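Local coordinates for gdp-l-fucose synthetase (Naegleria fowleri, PDB 6AQZ), which binds NADP and, as a GDP-L-fucose synthetase, probably makes GDP-L-fucose by epimerising and reducing a GDP-4-keto-6-deoxymannose intermediate, at residues Glu41-Lys46 against Asp242-Leu247; Asn111-Cys116 against Lys122-Cys127; Phe200-Gly205 against Leu211-Tyr216; Asp268-Gly273 against Pro320-Ile325. All coordinates share one frame; numbering follows the deposited sequence.

How the contacts relate
Contacts 1 and 2 lie in the nucleotide-binding Rossmann part of the chain, their centres about 19 Å apart, and they touch through Leu247 CD1 and Ile125 CG2 at 3.6 Å. Contacts 3 and 4 are joined in the same way by Met212 CE and Ile325 CD1 at 3.7 Å, with centres about 17 Å apart, on helices 207-221 and 321-335. Contact 2 lies across the chain's centre from contacts 3 and 4, about 33 Å from each, centre to centre. Along the chain, contacts 2 and 3 fall inside the loop closed by contact 1, whereas contact 4 follows it. Contacts 2 and 4 reach the same mixed sheet, through strands 123-127 and 270-271, and contact 2 brings this sheet to the bound NADP through Cys127.

Contact 1: Glu41-Lys46 against Asp242-Leu247; sequences EHIVKK and DAARML
Ile43 meets two consecutive residues of helix 240-253, Ala244 and Arg245. Its CG1 stands 3.8 Å from Ala244 CB, an apolar contact between a branched side chain and a methyl group, and the small alanine lets the backbones come close, with the CA atoms of Ile43 and Ala244 only 6.8 Å apart. The second contact is made by the aliphatic root of the arginine: Ile43 CD1 lies 3.9 Å from Arg245 CG, and Ile43 CG2 is 4.0 Å from that same CG. CG1, CG2 and CD1 of Ile43 all come within about 4 Å of Arg245 CG, and CG1 also meets Ala244, while the two longer side chains run past each other at a slant.

What positions Arg245 lies one turn back on its own helix. Its chain bends at chi3 (-70°), which carries the guanidinium toward Asp242, and Arg245 NH2 donates to Asp242 OD1 at 2.7 Å in a salt bridge with an N-H...O angle of 153°. The oxygen lies near the guanidinium plane, but the donor comes from well above the carboxylate plane. Arg245 NH2 also bonds Gln317 O, and Asp242 OD2 accepts from Thr319 N, so the charged pair is tied to the chain just before helix 321-335.

Around this buried meeting, Val40 extends the face of helix 35-46 against Ala244 and Leu247, and Phe36 covers Ala243 and Leu247. On the far flanks, Val44 packs on Trp53 of strand 52-55 and Met246 on Leu238 of strand 234-239.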
# COMPACT_ATOMS: atom_id res chain seq x y z
N GLU A 41 -23.89 1.95 -18.01
CA GLU A 41 -25.27 1.48 -18.14
C GLU A 41 -25.95 2.08 -19.37
O GLU A 41 -26.75 1.42 -20.04
CB GLU A 41 -26.05 1.83 -16.87
CG GLU A 41 -27.51 1.39 -16.90
CD GLU A 41 -28.30 1.83 -15.68
OE1 GLU A 41 -27.95 2.87 -15.06
OE2 GLU A 41 -29.25 1.12 -15.32
N HIS A 42 -25.66 3.35 -19.67
CA HIS A 42 -26.22 4.00 -20.85
C HIS A 42 -25.70 3.36 -22.14
O HIS A 42 -26.47 3.08 -23.06
CB HIS A 42 -25.93 5.49 -20.79
CG HIS A 42 -26.33 6.24 -22.02
ND1 HIS A 42 -25.40 6.75 -22.91
CD2 HIS A 42 -27.55 6.55 -22.52
CE1 HIS A 42 -26.04 7.35 -23.90
NE2 HIS A 42 -27.34 7.24 -23.69
N ILE A 43 -24.38 3.14 -22.24
CA ILE A 43 -23.83 2.53 -23.45
C ILE A 43 -24.35 1.11 -23.61
O ILE A 43 -24.77 0.71 -24.71
CB ILE A 43 -22.30 2.58 -23.41
CG1 ILE A 43 -21.82 4.03 -23.45
CG2 ILE A 43 -21.70 1.73 -24.56
CD1 ILE A 43 -22.39 4.79 -24.63
N VAL A 44 -24.37 0.33 -22.52
CA VAL A 44 -24.87 -1.04 -22.61
C VAL A 44 -26.28 -1.06 -23.19
O VAL A 44 -26.60 -1.91 -24.04
CB VAL A 44 -24.81 -1.71 -21.22
CG1 VAL A 44 -25.80 -2.88 -21.14
CG2 VAL A 44 -23.39 -2.21 -20.93
N LYS A 45 -27.13 -0.12 -22.78
CA LYS A 45 -28.50 -0.07 -23.28
C LYS A 45 -28.57 0.50 -24.69
O LYS A 45 -29.33 -0.00 -25.53
CB LYS A 45 -29.38 0.73 -22.32
N LYS A 46 -27.81 1.55 -24.97
CA LYS A 46 -27.85 2.16 -26.29
C LYS A 46 -27.36 1.17 -27.34
O LYS A 46 -27.99 1.00 -28.39
CB LYS A 46 -26.98 3.41 -26.31
CG LYS A 46 -26.86 4.07 -27.67
CD LYS A 46 -25.87 5.21 -27.63
CE LYS A 46 -25.82 5.90 -28.98
NZ LYS A 46 -24.90 7.08 -28.96
N ASP A 242 -17.95 8.53 -23.47
CA ASP A 242 -16.75 8.08 -24.17
C ASP A 242 -15.91 7.15 -23.30
O ASP A 242 -15.46 6.09 -23.76
CB ASP A 242 -15.93 9.28 -24.62
CG ASP A 242 -16.57 10.05 -25.72
OD1 ASP A 242 -17.59 9.59 -26.28
OD2 ASP A 242 -16.02 11.13 -26.02
N ALA A 243 -15.70 7.51 -22.03
CA ALA A 243 -14.94 6.65 -21.12
C ALA A 243 -15.60 5.28 -21.01
O ALA A 243 -14.90 4.25 -20.94
CB ALA A 243 -14.82 7.29 -19.74
N ALA A 244 -16.94 5.25 -20.99
CA ALA A 244 -17.67 3.98 -20.91
C ALA A 244 -17.43 3.10 -22.14
O ALA A 244 -17.37 1.87 -22.02
CB ALA A 244 -19.17 4.26 -20.72
N ARG A 245 -17.35 3.71 -23.33
CA ARG A 245 -17.06 2.94 -24.54
C ARG A 245 -15.61 2.42 -24.52
O ARG A 245 -15.35 1.27 -24.90
CB ARG A 245 -17.33 3.79 -25.79
CG ARG A 245 -18.81 4.05 -26.05
CD ARG A 245 -19.04 4.67 -27.43
NE ARG A 245 -18.54 6.03 -27.48
CZ ARG A 245 -17.64 6.49 -28.35
NH1 ARG A 245 -17.10 5.69 -29.27
NH2 ARG A 245 -17.29 7.77 -28.28
N MET A 246 -14.67 3.27 -24.08
CA MET A 246 -13.29 2.84 -23.94
C MET A 246 -13.17 1.74 -22.90
O MET A 246 -12.41 0.77 -23.09
CB MET A 246 -12.42 4.03 -23.53
CG MET A 246 -12.54 5.17 -24.50
SD MET A 246 -11.85 6.71 -23.88
CE MET A 246 -10.12 6.50 -24.26
N LEU A 247 -13.92 1.85 -21.81
CA LEU A 247 -13.89 0.79 -20.81
C LEU A 247 -14.47 -0.49 -21.38
O LEU A 247 -13.94 -1.59 -21.13
CB LEU A 247 -14.66 1.22 -19.55
CG LEU A 247 -14.93 0.25 -18.40
CD1 LEU A 247 -13.62 -0.31 -17.76
CD2 LEU A 247 -15.72 0.95 -17.33

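Contact 2: Asn111-Cys116 against Lys122-Cys127; sequences NILTCC and KKTISC. With NAP (NADP nicotinamide-adenine-dinucleotide phosphate), chain G.
Cys116 and Thr124 carry the closest approach, with Cys116 SG 3.2 Å from Thr124 OG1. The sulfur lies anti to its own carbonyl carbon (chi1 -74°), which directs it at the strand and also leaves it 3.2 Å from Ile112 O. In Thr124 the hydroxyl has the same setting, which leaves CG2 anti to the backbone N; the sulfur thus meets both branches, with Cys116 SG to Thr124 CG2 at 3.8 Å. Leu113 reaches in from one turn earlier, and its chain carries CD1 to 3.7 Å from Ser126 OG.

Thr124 and Ser126 face the helix, while Cys127, on the other side of the strand, turns its sulfur to the cofactor: Cys127 SG is 3.4 Å from O4D of NADP and also 3.4 Å from C1D of the same ribose. Leu165 and Phe185 close in from neighbouring elements. Helix 111-116 and strand 123-127 run antiparallel at 168°, their axes 9.9 Å apart, as expected of the returning half of a beta-alpha-beta crossover, here strand 80-83, helix 98-118 and strand 123-127 of the NADP-binding Rossmann fold.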
# COMPACT_ATOMS: atom_id res chain seq x y z
N ASN A 111 -11.63 -6.93 -0.74
CA ASN A 111 -12.80 -7.80 -0.76
C ASN A 111 -13.22 -8.13 -2.19
O ASN A 111 -13.47 -9.29 -2.52
CB ASN A 111 -13.95 -7.17 0.01
CG ASN A 111 -13.64 -7.02 1.47
OD1 ASN A 111 -12.71 -7.66 1.99
ND2 ASN A 111 -14.40 -6.15 2.15
N ILE A 112 -13.30 -7.11 -3.06
CA ILE A 112 -13.87 -7.30 -4.39
C ILE A 112 -12.97 -8.21 -5.24
O ILE A 112 -13.45 -9.17 -5.87
CB ILE A 112 -14.12 -5.94 -5.08
CG1 ILE A 112 -15.25 -5.20 -4.38
CG2 ILE A 112 -14.56 -6.13 -6.52
CD1 ILE A 112 -16.59 -5.84 -4.61
N LEU A 113 -11.67 -7.93 -5.28
CA LEU A 113 -10.76 -8.78 -6.06
C LEU A 113 -10.70 -10.19 -5.50
O LEU A 113 -10.63 -11.16 -6.26
CB LEU A 113 -9.34 -8.20 -6.12
CG LEU A 113 -9.11 -7.28 -7.35
CD1 LEU A 113 -10.16 -6.17 -7.42
CD2 LEU A 113 -7.71 -6.69 -7.37
N THR A 114 -10.73 -10.34 -4.18
CA THR A 114 -10.78 -11.68 -3.61
C THR A 114 -12.06 -12.40 -4.01
O THR A 114 -12.02 -13.57 -4.39
CB THR A 114 -10.62 -11.61 -2.08
OG1 THR A 114 -9.31 -11.12 -1.76
CG2 THR A 114 -10.76 -12.98 -1.47
N CYS A 115 -13.20 -11.73 -3.95
CA CYS A 115 -14.41 -12.36 -4.45
C CYS A 115 -14.29 -12.68 -5.93
O CYS A 115 -14.82 -13.70 -6.40
CB CYS A 115 -15.62 -11.45 -4.22
SG CYS A 115 -16.20 -11.48 -2.55
N CYS A 116 -13.64 -11.81 -6.70
CA CYS A 116 -13.51 -12.07 -8.13
C CYS A 116 -12.76 -13.36 -8.37
O CYS A 116 -13.13 -14.16 -9.24
CB CYS A 116 -12.81 -10.91 -8.82
SG CYS A 116 -13.86 -9.51 -8.98
N LYS A 122 -14.03 -14.37 -15.04
CA LYS A 122 -13.08 -14.54 -16.13
C LYS A 122 -12.17 -13.33 -16.25
O LYS A 122 -10.94 -13.46 -16.29
CB LYS A 122 -13.79 -14.81 -17.46
CG LYS A 122 -14.62 -16.09 -17.54
CD LYS A 122 -15.30 -16.21 -18.92
CE LYS A 122 -15.85 -17.59 -19.22
NZ LYS A 122 -16.98 -17.98 -18.33
N LYS A 123 -12.75 -12.13 -16.22
CA LYS A 123 -11.98 -10.90 -16.35
C LYS A 123 -12.58 -9.83 -15.43
O LYS A 123 -13.80 -9.69 -15.34
CB LYS A 123 -11.95 -10.39 -17.79
CG LYS A 123 -10.93 -9.29 -18.02
CD LYS A 123 -11.13 -8.57 -19.35
CE LYS A 123 -10.52 -9.34 -20.50
NZ LYS A 123 -10.47 -8.51 -21.75
N THR A 124 -11.71 -9.12 -14.71
CA THR A 124 -12.09 -8.07 -13.79
C THR A 124 -11.34 -6.80 -14.18
O THR A 124 -10.13 -6.84 -14.40
CB THR A 124 -11.78 -8.48 -12.33
OG1 THR A 124 -12.64 -9.55 -11.97
CG2 THR A 124 -11.94 -7.31 -11.34
N ILE A 125 -12.07 -5.70 -14.34
CA ILE A 125 -11.45 -4.43 -14.69
C ILE A 125 -11.73 -3.47 -13.56
O ILE A 125 -12.90 -3.17 -13.27
CB ILE A 125 -11.98 -3.87 -16.01
CG1 ILE A 125 -11.75 -4.88 -17.11
CG2 ILE A 125 -11.20 -2.62 -16.37
CD1 ILE A 125 -12.11 -4.34 -18.44
N SER A 126 -10.68 -2.99 -12.93
CA SER A 126 -10.78 -2.05 -11.83
C SER A 126 -10.36 -0.68 -12.35
O SER A 126 -9.84 -0.55 -13.46
CB SER A 126 -9.92 -2.50 -10.66
OG SER A 126 -10.41 -3.73 -10.15
N CYS A 127 -10.52 0.33 -11.51
CA CYS A 127 -10.37 1.70 -11.96
C CYS A 127 -9.36 2.42 -11.07
O CYS A 127 -9.52 2.44 -9.85
CB CYS A 127 -11.74 2.38 -11.95
SG CYS A 127 -11.76 3.87 -12.86
PA NAP G . -18.99 8.38 -7.97
O1A NAP G . -18.69 9.10 -6.69
O2A NAP G . -19.73 9.05 -9.09
O5B NAP G . -19.77 6.95 -7.69
C5B NAP G . -18.90 6.16 -6.95
C4B NAP G . -19.62 4.79 -6.76
O4B NAP G . -19.03 4.04 -5.67
C3B NAP G . -21.17 4.97 -6.48
O3B NAP G . -21.89 3.95 -7.12
C2B NAP G . -21.25 4.67 -4.98
O2B NAP G . -22.38 4.07 -4.60
C1B NAP G . -20.14 3.54 -4.93
N9A NAP G . -19.71 3.25 -3.56
C8A NAP G . -18.97 4.07 -2.73
N7A NAP G . -18.73 3.52 -1.52
C5A NAP G . -19.37 2.29 -1.58
C6A NAP G . -19.48 1.27 -0.64
N6A NAP G . -18.88 1.39 0.61
N1A NAP G . -20.15 0.12 -0.93
C2A NAP G . -20.68 0.08 -2.18
N3A NAP G . -20.67 0.98 -3.19
C4A NAP G . -19.98 2.10 -2.85
O3 NAP G . -17.43 8.00 -8.43
PN NAP G . -17.21 7.97 -10.00
O1N NAP G . -18.15 7.08 -10.73
O2N NAP G . -16.75 9.30 -10.56
O5D NAP G . -15.71 7.09 -10.17
C5D NAP G . -15.87 5.73 -10.01
C4D NAP G . -14.49 5.17 -10.29
O4D NAP G . -13.87 6.01 -11.28
C3D NAP G . -13.61 5.34 -8.96
O3D NAP G . -12.84 4.20 -8.77
C2D NAP G . -12.75 6.59 -9.26
O2D NAP G . -11.49 6.54 -8.73
C1D NAP G . -12.61 6.47 -10.81
N1N NAP G . -12.23 7.78 -11.39
C2N NAP G . -13.13 8.84 -11.50
C3N NAP G . -12.72 10.06 -12.02
C7N NAP G . -13.69 11.19 -12.11
O7N NAP G . -13.37 12.33 -12.48
N7N NAP G . -15.03 10.97 -11.76
C4N NAP G . -11.33 10.30 -12.48
C5N NAP G . -10.44 9.11 -12.31
C6N NAP G . -10.88 7.95 -11.81
P2B NAP G . -23.78 5.17 -4.10
O1X NAP G . -24.10 5.79 -5.42
O2X NAP G . -24.76 4.12 -3.57
O3X NAP G . -23.08 6.03 -3.08

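Contact 3: Phe200-Gly205 against Leu211-Tyr216; sequences FNVEAG and LMHKCY
The Phe200 ring is met at its edge by Met212: SD is 4.1 Å from CE1, and SD lies 5.5 Å from the ring centroid, 81° off the normal, a Met-aromatic contact made at the ring edge, close to its plane. Phe200 also stacks on Phe332 of helix 321-335. The His213 ring has a polar edge contact. Its ND1 donates to Phe200 O at 2.7 Å, with an N-H...O angle of 135°; the bond is therefore bent, and the donor sits above the carbonyl plane. His213 CG is anti to the backbone N (chi1 -164°), which brings ND1 to the carbonyl of Phe200. Val202 CG1 comes at this ring obliquely and is 4.1 Å from His213 CB; NE2 at the other edge bonds Tyr336 OH, so both imidazole nitrogens are engaged.

The loop 200-205 is folded on itself just before helix 207-221 by an Asx motif: Asn201 OD1 accepts from Ala204 N at 2.6 Å, in the carbonyl plane on a lone pair, and weakly from Glu203 N. A backbone bond from Gly205 N to Asn201 O (2.8 Å) completes the turn, and Asn201 ND2 bonds Lys341 OXT, bringing the C-terminus against the loop.

Val202, within this turn, packs its CG1 3.9 Å from Lys214 CD, and the two side chains cross at about a right angle. The lysine chain is bent at chi2, chi3 and chi4, and its NZ ends on Val226 O of strand 225-228.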
# COMPACT_ATOMS: atom_id res chain seq x y z
N PHE A 200 -22.59 17.30 -8.36
CA PHE A 200 -22.56 18.71 -8.72
C PHE A 200 -22.47 19.65 -7.53
O PHE A 200 -22.72 20.85 -7.69
CB PHE A 200 -23.78 19.05 -9.56
CG PHE A 200 -23.82 18.33 -10.86
CD1 PHE A 200 -23.23 18.86 -11.98
CD2 PHE A 200 -24.46 17.11 -10.96
CE1 PHE A 200 -23.28 18.19 -13.18
CE2 PHE A 200 -24.52 16.43 -12.15
CZ PHE A 200 -23.94 16.97 -13.27
N ASN A 201 -22.14 19.15 -6.35
CA ASN A 201 -21.92 20.01 -5.20
C ASN A 201 -20.72 20.90 -5.46
O ASN A 201 -19.62 20.39 -5.72
CB ASN A 201 -21.68 19.14 -3.96
CG ASN A 201 -21.50 19.95 -2.68
OD1 ASN A 201 -20.39 20.36 -2.35
ND2 ASN A 201 -22.59 20.15 -1.94
N VAL A 202 -20.90 22.22 -5.37
CA VAL A 202 -19.78 23.12 -5.65
C VAL A 202 -18.64 22.92 -4.65
O VAL A 202 -17.47 23.10 -4.99
CB VAL A 202 -20.24 24.59 -5.68
CG1 VAL A 202 -21.38 24.80 -6.68
CG2 VAL A 202 -20.64 25.02 -4.29
N GLU A 203 -18.95 22.53 -3.41
CA GLU A 203 -17.90 22.43 -2.40
C GLU A 203 -17.12 21.13 -2.55
O GLU A 203 -15.89 21.14 -2.55
CB GLU A 203 -18.49 22.56 -0.99
N ALA A 204 -17.82 20.01 -2.66
CA ALA A 204 -17.19 18.69 -2.67
C ALA A 204 -16.92 18.12 -4.07
O ALA A 204 -16.12 17.19 -4.19
CB ALA A 204 -18.06 17.70 -1.89
N GLY A 205 -17.62 18.59 -5.11
CA GLY A 205 -17.53 17.99 -6.43
C GLY A 205 -16.33 18.41 -7.26
O GLY A 205 -15.53 19.26 -6.89
N LEU A 211 -18.61 23.84 -11.83
CA LEU A 211 -18.82 25.01 -12.67
C LEU A 211 -20.22 25.00 -13.27
O LEU A 211 -20.86 26.05 -13.40
CB LEU A 211 -17.77 25.07 -13.76
CG LEU A 211 -16.41 25.54 -13.24
CD1 LEU A 211 -15.41 25.58 -14.37
CD2 LEU A 211 -16.50 26.88 -12.54
N MET A 212 -20.74 23.81 -13.62
CA MET A 212 -22.10 23.72 -14.15
C MET A 212 -23.13 24.15 -13.12
O MET A 212 -24.04 24.91 -13.43
CB MET A 212 -22.40 22.31 -14.63
CG MET A 212 -21.78 21.99 -15.96
SD MET A 212 -22.21 20.35 -16.55
CE MET A 212 -21.25 20.33 -18.05
N HIS A 213 -22.98 23.68 -11.88
CA HIS A 213 -23.94 24.04 -10.85
C HIS A 213 -23.83 25.52 -10.52
O HIS A 213 -24.84 26.19 -10.26
CB HIS A 213 -23.70 23.20 -9.59
CG HIS A 213 -24.84 23.22 -8.62
ND1 HIS A 213 -24.77 22.63 -7.38
CD2 HIS A 213 -26.07 23.78 -8.71
CE1 HIS A 213 -25.92 22.81 -6.75
NE2 HIS A 213 -26.72 23.50 -7.54
N LYS A 214 -22.60 26.05 -10.53
CA LYS A 214 -22.37 27.46 -10.30
C LYS A 214 -23.04 28.31 -11.38
O LYS A 214 -23.68 29.33 -11.07
CB LYS A 214 -20.86 27.74 -10.26
CG LYS A 214 -20.33 28.21 -8.93
CD LYS A 214 -19.12 27.43 -8.52
CE LYS A 214 -17.89 28.33 -8.45
NZ LYS A 214 -18.28 29.68 -7.94
N CYS A 215 -22.91 27.90 -12.64
CA CYS A 215 -23.52 28.64 -13.73
C CYS A 215 -25.04 28.60 -13.61
O CYS A 215 -25.72 29.60 -13.88
CB CYS A 215 -23.04 28.09 -15.07
SG CYS A 215 -23.49 29.12 -16.51
N TYR A 216 -25.58 27.44 -13.24
CA TYR A 216 -27.01 27.30 -13.00
C TYR A 216 -27.50 28.26 -11.92
O TYR A 216 -28.53 28.91 -12.09
CB TYR A 216 -27.32 25.85 -12.63
CG TYR A 216 -28.79 25.57 -12.33
CD1 TYR A 216 -29.29 25.76 -11.04
CD2 TYR A 216 -29.65 25.09 -13.31
CE1 TYR A 216 -30.63 25.49 -10.75
CE2 TYR A 216 -30.98 24.83 -13.03
CZ TYR A 216 -31.47 25.03 -11.75
OH TYR A 216 -32.79 24.77 -11.46

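Contact 4: Asp268-Gly273 against Pro320-Ile325; sequences DEKSIG and PFEQAI
Lys270, which follows Glu269 and its salt bridge to Lys301, lays its chain over one face of Phe321, and this pair carries the contact between segment 268-273 and helix 321-335. Lys270 places CG 4.1 Å from the centroid of the Phe321 ring and 19° off its normal, a CH-pi contact, although the nearest ring carbon is CD2, 3.9 Å from CG. A turn at chi2 (-53°) keeps the chain low over the ring, and CE returns to within 4.1 Å of Phe321 CD2. The ammonium passes beyond the ring, and Lys270 NZ stays 4.8 Å from Glu322 OE2, a separation of opposite charges that may give a weak attraction, too long for a salt bridge.

Backbone bonding to Arg235 pairs Lys270 with strand 234-239 in antiparallel fashion. Ser271 then occupies the N-cap of helix 272-283: its side chain caps a backbone N beyond Gly273, while Ser271 N bonds Gln274 OE1 in the reciprocal manner of a capping box.

Farther along the same helix, Val275 and Thr278 pack against Phe321. Phe321 CG is anti to the backbone N (chi1 -179°), which extends the ring from the first turn of its helix toward the lysine. The opposite face of the ring is taken by Ile325 CG1, 3.7 Å above the plane and offset toward the rim, so the phenyl is sandwiched between lysine and isoleucine.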
# COMPACT_ATOMS: atom_id res chain seq x y z
N ASP A 268 -6.28 18.02 -27.38
CA ASP A 268 -7.65 18.22 -26.94
C ASP A 268 -7.76 18.79 -25.53
O ASP A 268 -8.86 18.86 -24.98
CB ASP A 268 -8.44 16.91 -27.05
CG ASP A 268 -8.69 16.49 -28.49
OD1 ASP A 268 -8.75 17.37 -29.36
OD2 ASP A 268 -8.84 15.27 -28.75
N GLU A 269 -6.64 19.17 -24.91
CA GLU A 269 -6.68 19.78 -23.59
C GLU A 269 -7.33 21.17 -23.67
O GLU A 269 -7.02 21.97 -24.55
CB GLU A 269 -5.28 19.87 -23.00
CG GLU A 269 -4.38 20.87 -23.69
CD GLU A 269 -2.92 20.64 -23.38
OE1 GLU A 269 -2.64 19.81 -22.48
OE2 GLU A 269 -2.07 21.28 -24.04
N LYS A 270 -8.34 21.40 -22.84
CA LYS A 270 -8.99 22.70 -22.76
C LYS A 270 -8.50 23.52 -21.56
O LYS A 270 -8.15 22.97 -20.51
CB LYS A 270 -10.51 22.53 -22.71
CG LYS A 270 -11.12 21.86 -23.95
CD LYS A 270 -10.70 22.55 -25.25
CE LYS A 270 -11.60 22.17 -26.43
NZ LYS A 270 -11.08 21.05 -27.28
N SER A 271 -8.46 24.84 -21.72
CA SER A 271 -8.15 25.66 -20.56
C SER A 271 -9.38 25.74 -19.65
O SER A 271 -10.52 25.52 -20.07
CB SER A 271 -7.73 27.06 -20.99
OG SER A 271 -8.85 27.90 -21.14
N ILE A 272 -9.14 26.07 -18.38
CA ILE A 272 -10.25 26.12 -17.44
C ILE A 272 -11.26 27.19 -17.86
O ILE A 272 -12.47 27.02 -17.69
CB ILE A 272 -9.73 26.31 -16.01
CG1 ILE A 272 -9.39 24.94 -15.42
CG2 ILE A 272 -10.76 27.01 -15.12
CD1 ILE A 272 -8.57 24.99 -14.13
N GLY A 273 -10.77 28.32 -18.37
CA GLY A 273 -11.67 29.32 -18.92
C GLY A 273 -12.44 28.83 -20.13
O GLY A 273 -13.62 29.13 -20.28
N PRO A 320 -17.13 15.29 -29.58
CA PRO A 320 -16.58 16.65 -29.46
C PRO A 320 -16.95 17.28 -28.12
O PRO A 320 -18.03 17.04 -27.58
CB PRO A 320 -17.24 17.40 -30.63
CG PRO A 320 -17.54 16.35 -31.63
CD PRO A 320 -17.88 15.10 -30.84
N PHE A 321 -16.01 18.06 -27.57
CA PHE A 321 -16.16 18.62 -26.23
C PHE A 321 -17.45 19.46 -26.13
O PHE A 321 -18.24 19.30 -25.19
CB PHE A 321 -14.91 19.44 -25.88
CG PHE A 321 -14.94 20.05 -24.50
CD1 PHE A 321 -14.91 19.24 -23.37
CD2 PHE A 321 -15.01 21.42 -24.33
CE1 PHE A 321 -14.97 19.80 -22.09
CE2 PHE A 321 -15.06 21.98 -23.06
CZ PHE A 321 -15.04 21.18 -21.94
N GLU A 322 -17.69 20.33 -27.11
CA GLU A 322 -18.88 21.18 -27.07
C GLU A 322 -20.16 20.35 -27.03
O GLU A 322 -21.04 20.60 -26.20
CB GLU A 322 -18.89 22.13 -28.26
CG GLU A 322 -17.71 23.13 -28.33
CD GLU A 322 -16.35 22.48 -28.63
OE1 GLU A 322 -16.31 21.31 -29.08
OE2 GLU A 322 -15.31 23.14 -28.39
N GLN A 323 -20.26 19.32 -27.87
CA GLN A 323 -21.47 18.49 -27.88
C GLN A 323 -21.62 17.72 -26.56
O GLN A 323 -22.74 17.57 -26.05
CB GLN A 323 -21.47 17.55 -29.09
CG GLN A 323 -22.62 16.53 -29.15
CD GLN A 323 -22.43 15.47 -30.25
OE1 GLN A 323 -21.74 15.70 -31.26
NE2 GLN A 323 -23.03 14.30 -30.05
N ALA A 324 -20.51 17.25 -25.99
CA ALA A 324 -20.60 16.53 -24.72
C ALA A 324 -21.04 17.46 -23.59
O ALA A 324 -21.84 17.07 -22.73
CB ALA A 324 -19.27 15.85 -24.38
N ILE A 325 -20.54 18.70 -23.58
CA ILE A 325 -20.97 19.65 -22.56
C ILE A 325 -22.46 19.95 -22.68
O ILE A 325 -23.19 19.92 -21.69
CB ILE A 325 -20.15 20.94 -22.63
CG1 ILE A 325 -18.70 20.68 -22.16
CG2 ILE A 325 -20.88 22.03 -21.85
CD1 ILE A 325 -18.63 20.28 -20.70